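Local coordinates for P-granule scaffold (Caenorhabditis japonica, PDB 5W4A), which acts as a scaffold of germ (P) granules and probably takes part in RNA binding and mRNA repression there, at residues C[164-173]-C[191-199]. Sequence-based numbering, arbitrary orientation. Where two conformers were deposited one is given.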
ATOM      1  N   CYS C 164      -3.986   6.508  -2.553  1.00 15.78           N
ATOM      2  CA  CYS C 164      -4.603   6.028  -3.777  1.00 16.89           C
ATOM      3  C   CYS C 164      -4.937   4.545  -3.687  1.00 17.56           C
ATOM      4  O   CYS C 164      -5.861   4.103  -4.360  1.00 16.02           O
ATOM      5  CB  CYS C 164      -3.696   6.301  -4.968  1.00 16.80           C
ATOM      6  SG  CYS C 164      -3.346   8.082  -5.187  1.00 18.56           S
ATOM      7  N   GLY C 165      -4.258   3.793  -2.806  1.00 16.16           N
ATOM      8  CA  GLY C 165      -4.580   2.392  -2.604  1.00 16.92           C
ATOM      9  C   GLY C 165      -5.869   2.155  -1.859  1.00 18.05           C
ATOM     10  O   GLY C 165      -6.347   1.014  -1.835  1.00 19.60           O
ATOM     11  N   LEU C 166      -6.398   3.189  -1.191  1.00 16.10           N
ATOM     12  CA  LEU C 166      -7.727   3.194  -0.582  1.00 16.34           C
ATOM     13  C   LEU C 166      -8.745   3.969  -1.420  1.00 15.24           C
ATOM     14  O   LEU C 166      -9.835   4.307  -0.933  1.00 15.83           O
ATOM     15  CB  LEU C 166      -7.637   3.786   0.825  1.00 16.84           C
ATOM     16  CG  LEU C 166      -6.681   3.101   1.802  1.00 19.50           C
ATOM     17  CD1 LEU C 166      -6.484   3.925   3.066  1.00 20.55           C
ATOM     18  CD2 LEU C 166      -7.257   1.740   2.137  1.00 31.77           C
ATOM     19  N   ASP C 167      -8.418   4.235  -2.684  1.00 13.76           N
ATOM     20  CA  ASP C 167      -9.222   5.066  -3.566  1.00 13.85           C
ATOM     21  C   ASP C 167      -9.489   6.428  -2.933  1.00 15.90           C
ATOM     22  O   ASP C 167     -10.551   7.031  -3.123  1.00 16.61           O
ATOM     23  CB  ASP C 167     -10.514   4.354  -3.971  1.00 14.93           C
ATOM     24  CG  ASP C 167     -10.268   3.200  -4.946  1.00 22.94           C
ATOM     25  OD1 ASP C 167      -9.126   3.026  -5.430  1.00 19.36           O
ATOM     26  OD2 ASP C 167     -11.239   2.460  -5.238  1.00 25.81           O
ATOM     27  N   LEU C 168      -8.479   6.946  -2.221  1.00 16.15           N
ATOM     28  CA  LEU C 168      -8.465   8.304  -1.681  1.00 15.37           C
ATOM     29  C   LEU C 168      -7.592   9.222  -2.535  1.00 14.29           C
ATOM     30  O   LEU C 168      -6.943  10.150  -2.031  1.00 15.63           O
ATOM     31  CB  LEU C 168      -8.017   8.278  -0.214  1.00 15.40           C
ATOM     32  CG  LEU C 168      -9.009   7.604   0.739  1.00 15.33           C
ATOM     33  CD1 LEU C 168      -8.422   7.481   2.122  1.00 17.48           C
ATOM     34  CD2 LEU C 168     -10.357   8.351   0.759  1.00 17.92           C
ATOM     35  N   ASP C 169      -7.641   9.015  -3.856  1.00 16.28           N
ATOM     36  CA  ASP C 169      -6.949   9.885  -4.804  1.00 16.61           C
ATOM     37  C   ASP C 169      -7.283  11.359  -4.605  1.00 16.77           C
ATOM     38  O   ASP C 169      -6.399  12.208  -4.759  1.00 16.16           O
ATOM     39  CB  ASP C 169      -7.272   9.433  -6.235  1.00 17.54           C
ATOM     40  CG  ASP C 169      -7.066   7.944  -6.409  1.00 19.90           C
ATOM     41  OD1 ASP C 169      -7.926   7.167  -5.906  1.00 18.96           O
ATOM     42  OD2 ASP C 169      -6.018   7.575  -6.994  1.00 18.72           O
ATOM     43  N   PHE C 170      -8.539  11.693  -4.272  1.00 16.68           N
ATOM     44  CA  PHE C 170      -8.873  13.085  -4.004  1.00 17.26           C
ATOM     45  C   PHE C 170      -7.993  13.668  -2.902  1.00 16.82           C
ATOM     46  O   PHE C 170      -7.484  14.788  -3.021  1.00 15.74           O
ATOM     47  CB  PHE C 170     -10.355  13.196  -3.617  1.00 14.93           C
ATOM     48  CG  PHE C 170     -10.777  14.556  -3.174  1.00 16.46           C
ATOM     49  CD1 PHE C 170     -10.758  15.620  -4.085  1.00 19.01           C
ATOM     50  CD2 PHE C 170     -11.198  14.799  -1.873  1.00 18.31           C
ATOM     51  CE1 PHE C 170     -11.200  16.873  -3.707  1.00 19.14           C
ATOM     52  CE2 PHE C 170     -11.650  16.072  -1.500  1.00 19.61           C
ATOM     53  CZ  PHE C 170     -11.629  17.095  -2.419  1.00 17.71           C
ATOM     54  N   ASP C 171      -7.826  12.939  -1.807  1.00 16.49           N
ATOM     55  CA  ASP C 171      -7.055  13.467  -0.691  1.00 16.25           C
ATOM     56  C   ASP C 171      -5.595  13.627  -1.093  1.00 15.63           C
ATOM     57  O   ASP C 171      -4.956  14.635  -0.730  1.00 16.68           O
ATOM     58  CB  ASP C 171      -7.172  12.546   0.521  1.00 15.26           C
ATOM     59  CG  ASP C 171      -8.535  12.560   1.170  1.00 17.17           C
ATOM     60  OD1 ASP C 171      -9.381  13.396   0.760  1.00 18.05           O
ATOM     61  OD2 ASP C 171      -8.754  11.726   2.093  1.00 16.10           O
ATOM     62  N   ALA C 172      -5.043  12.636  -1.807  1.00 17.91           N
ATOM     63  CA  ALA C 172      -3.662  12.749  -2.263  1.00 15.67           C
ATOM     64  C   ALA C 172      -3.492  13.963  -3.152  1.00 18.20           C
ATOM     65  O   ALA C 172      -2.499  14.697  -3.032  1.00 17.79           O
ATOM     66  CB  ALA C 172      -3.234  11.470  -2.991  1.00 17.18           C
ATOM     67  N   TYR C 173      -4.480  14.220  -4.014  1.00 16.58           N
ATOM     68  CA  TYR C 173      -4.444  15.379  -4.911  1.00 18.11           C
ATOM     69  C   TYR C 173      -4.506  16.689  -4.135  1.00 17.38           C
ATOM     70  O   TYR C 173      -3.739  17.618  -4.417  1.00 18.47           O
ATOM     71  CB  TYR C 173      -5.591  15.291  -5.922  1.00 16.42           C
ATOM     72  CG  TYR C 173      -5.503  16.370  -6.975  1.00 20.27           C
ATOM     73  CD1 TYR C 173      -4.495  16.316  -7.936  1.00 26.70           C
ATOM     74  CD2 TYR C 173      -6.358  17.443  -6.976  1.00 23.79           C
ATOM     75  CE1 TYR C 173      -4.358  17.289  -8.885  1.00 30.53           C
ATOM     76  CE2 TYR C 173      -6.245  18.445  -7.983  1.00 25.21           C
ATOM     77  CZ  TYR C 173      -5.233  18.342  -8.907  1.00 26.96           C
ATOM     78  OH  TYR C 173      -5.025  19.295  -9.895  1.00 29.40           O
ATOM     79  N   GLU C 191       0.160  13.448 -12.240  1.00 21.74           N
ATOM     80  CA  GLU C 191      -0.798  13.353 -13.339  1.00 22.41           C
ATOM     81  C   GLU C 191      -1.660  12.095 -13.246  1.00 20.67           C
ATOM     82  O   GLU C 191      -2.863  12.147 -13.507  1.00 20.43           O
ATOM     83  CB  GLU C 191      -0.075  13.431 -14.689  1.00 26.60           C
ATOM     84  CG  GLU C 191      -1.048  13.404 -15.838  1.00 29.02           C
ATOM     85  CD  GLU C 191      -0.383  13.464 -17.200  1.00 44.23           C
ATOM     86  OE1 GLU C 191       0.718  12.890 -17.369  1.00 49.09           O
ATOM     87  OE2 GLU C 191      -0.984  14.082 -18.103  1.00 46.98           O
ATOM     88  N   VAL C 192      -1.078  10.950 -12.857  1.00 19.30           N
ATOM     89  CA  VAL C 192      -1.865   9.741 -12.678  1.00 18.79           C
ATOM     90  C   VAL C 192      -2.895   9.916 -11.547  1.00 18.06           C
ATOM     91  O   VAL C 192      -4.061   9.512 -11.673  1.00 19.28           O
ATOM     92  CB  VAL C 192      -0.946   8.527 -12.423  1.00 19.61           C
ATOM     93  CG1 VAL C 192      -1.789   7.294 -12.114  1.00 22.12           C
ATOM     94  CG2 VAL C 192      -0.015   8.301 -13.610  1.00 22.19           C
ATOM     95  N   ILE C 193      -2.475  10.489 -10.412  1.00 17.09           N
ATOM     96  CA  ILE C 193      -3.377  10.725  -9.291  1.00 15.64           C
ATOM     97  C   ILE C 193      -4.520  11.635  -9.720  1.00 16.56           C
ATOM     98  O   ILE C 193      -5.689  11.363  -9.427  1.00 17.03           O
ATOM     99  CB  ILE C 193      -2.621  11.324  -8.094  1.00 19.45           C
ATOM    100  CG1 ILE C 193      -1.595  10.321  -7.574  1.00 17.34           C
ATOM    101  CG2 ILE C 193      -3.586  11.708  -6.962  1.00 19.69           C
ATOM    102  CD1 ILE C 193      -0.702  10.843  -6.466  1.00 20.13           C
ATOM    103  N   ARG C 194      -4.176  12.730 -10.385  1.00 17.59           N
ATOM    104  CA  ARG C 194      -5.189  13.650 -10.909  1.00 20.64           C
ATOM    105  C   ARG C 194      -6.160  12.921 -11.821  1.00 21.52           C
ATOM    106  O   ARG C 194      -7.384  13.073 -11.703  1.00 20.65           O
ATOM    107  CB  ARG C 194      -4.518  14.788 -11.646  1.00 19.59           C
ATOM    108  CG  ARG C 194      -5.482  15.859 -12.191  1.00 23.82           C
ATOM    109  CD  ARG C 194      -4.724  16.912 -12.996  1.00 29.94           C
ATOM    110  NE  ARG C 194      -3.825  17.745 -12.187  1.00 42.75           N
ATOM    111  CZ  ARG C 194      -2.482  17.745 -12.240  1.00 50.91           C
ATOM    112  NH1 ARG C 194      -1.807  16.953 -13.077  1.00 36.71           N
ATOM    113  NH2 ARG C 194      -1.796  18.559 -11.441  1.00 43.34           N
ATOM    114  N   ASP C 195      -5.634  12.119 -12.744  1.00 21.43           N
ATOM    115  CA  ASP C 195      -6.499  11.407 -13.677  1.00 19.09           C
ATOM    116  C   ASP C 195      -7.384  10.381 -12.982  1.00 20.68           C
ATOM    117  O   ASP C 195      -8.540  10.210 -13.377  1.00 20.73           O
ATOM    118  CB  ASP C 195      -5.665  10.763 -14.781  1.00 22.00           C
ATOM    119  CG  ASP C 195      -5.171  11.780 -15.803  1.00 32.36           C
ATOM    120  OD1 ASP C 195      -5.683  12.926 -15.822  1.00 35.43           O
ATOM    121  OD2 ASP C 195      -4.248  11.451 -16.587  1.00 32.94           O
ATOM    122  N   ASN C 196      -6.882   9.698 -11.932  1.00 19.00           N
ATOM    123  CA  ASN C 196      -7.727   8.808 -11.135  1.00 18.30           C
ATOM    124  C   ASN C 196      -8.911   9.562 -10.527  1.00 18.19           C
ATOM    125  O   ASN C 196     -10.049   9.087 -10.553  1.00 19.98           O
ATOM    126  CB  ASN C 196      -6.931   8.152 -10.010  1.00 17.37           C
ATOM    127  CG  ASN C 196      -5.957   7.111 -10.512  1.00 18.70           C
ATOM    128  OD1 ASN C 196      -5.950   6.714 -11.699  1.00 21.28           O
ATOM    129  ND2 ASN C 196      -5.102   6.657  -9.592  1.00 18.20           N
ATOM    130  N   PHE C 197      -8.645  10.738  -9.967  1.00 20.48           N
ATOM    131  CA  PHE C 197      -9.722  11.552  -9.407  1.00 19.37           C
ATOM    132  C   PHE C 197     -10.675  12.032 -10.502  1.00 20.69           C
ATOM    133  O   PHE C 197     -11.906  11.900 -10.356  1.00 22.46           O
ATOM    134  CB  PHE C 197      -9.133  12.737  -8.640  1.00 18.49           C
ATOM    135  CG  PHE C 197     -10.174  13.672  -8.104  1.00 16.99           C
ATOM    136  CD1 PHE C 197     -11.285  13.176  -7.449  1.00 19.39           C
ATOM    137  CD2 PHE C 197     -10.015  15.031  -8.212  1.00 20.58           C
ATOM    138  CE1 PHE C 197     -12.288  14.039  -6.956  1.00 18.41           C
ATOM    139  CE2 PHE C 197     -11.006  15.896  -7.688  1.00 21.46           C
ATOM    140  CZ  PHE C 197     -12.116  15.379  -7.061  1.00 19.39           C
ATOM    141  N   LEU C 198     -10.127  12.565 -11.604  1.00 20.07           N
ATOM    142  CA  LEU C 198     -10.972  13.006 -12.725  1.00 21.13           C
ATOM    143  C   LEU C 198     -11.853  11.865 -13.255  1.00 24.90           C
ATOM    144  O   LEU C 198     -13.004  12.099 -13.680  1.00 23.91           O
ATOM    145  CB  LEU C 198     -10.101  13.597 -13.844  1.00 20.61           C
ATOM    146  CG  LEU C 198      -9.418  14.938 -13.581  1.00 21.81           C
ATOM    147  CD1 LEU C 198      -8.342  15.304 -14.573  1.00 28.26           C
ATOM    148  CD2 LEU C 198     -10.503  16.057 -13.586  1.00 33.16           C
ATOM    149  N   ASN C 199     -11.366  10.623 -13.230  1.00 23.04           N
ATOM    150  CA  ASN C 199     -12.175   9.512 -13.717  0.55 26.35           C
ATOM    151  C   ASN C 199     -13.453   9.359 -12.903  1.00 34.71           C
ATOM    152  O   ASN C 199     -14.503   8.997 -13.449  1.00 33.67           O
ATOM    153  CB  ASN C 199     -11.351   8.218 -13.708  0.55 27.10           C
ATOM    154  CG  ASN C 199     -12.171   6.999 -14.088  0.55 33.31           C
ATOM    155  OD1 ASN C 199     -12.578   6.847 -15.238  0.55 39.88           O
ATOM    156  ND2 ASN C 199     -12.416   6.128 -13.123  0.55 34.54           N
TER
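I193 projects from helix 191-199 as a knob, its CG2 methyl settling into a shallow hollow on the first turn of helix 169-173, 3.6 Å from D169 O. The CB atoms of A172 and Y173 form two walls of that hollow, while the other branch, CG1, reaches C164 SG at 3.7 Å. D169 sits where the backbones come close, 5.6 Å from CA to CA of F197. With CG beside its own backbone N, its carboxylate lies against N196 CB, and N196 ND2 donates to OD2 over 2.9 Å, approaching from above the carboxylate plane. K134 and L132 of the second subunit join this polar corner: the lysine pairs with D169 OD1 and the L132 carbonyl accepts from N196 ND2. On another flank F170 and F197 extend next to each other in the same direction; F170 CB lies over the F197 ring and F170 CD1 over its rim, with the ring planes inclined at 46°. Y173 stretches across R194, the CE1 side of its ring meeting R194 CB and CG. A bend in the arginine chain turns the guanidinium so that NE donates to Y173 OH in its own plane, 3.0 Å away and nearly straight at 166°. Shortening R194 to an alanine removes the NE donor and is likely to leave the Y173 hydroxyl without this partner, part of its ring uncovered and E182 without its salt-bridge mate. Segments 169-173 and 191-199 cross at -134°, their axes 8.7 Å apart, as part of a roughly antiparallel helical hairpin in this mainly helical domain.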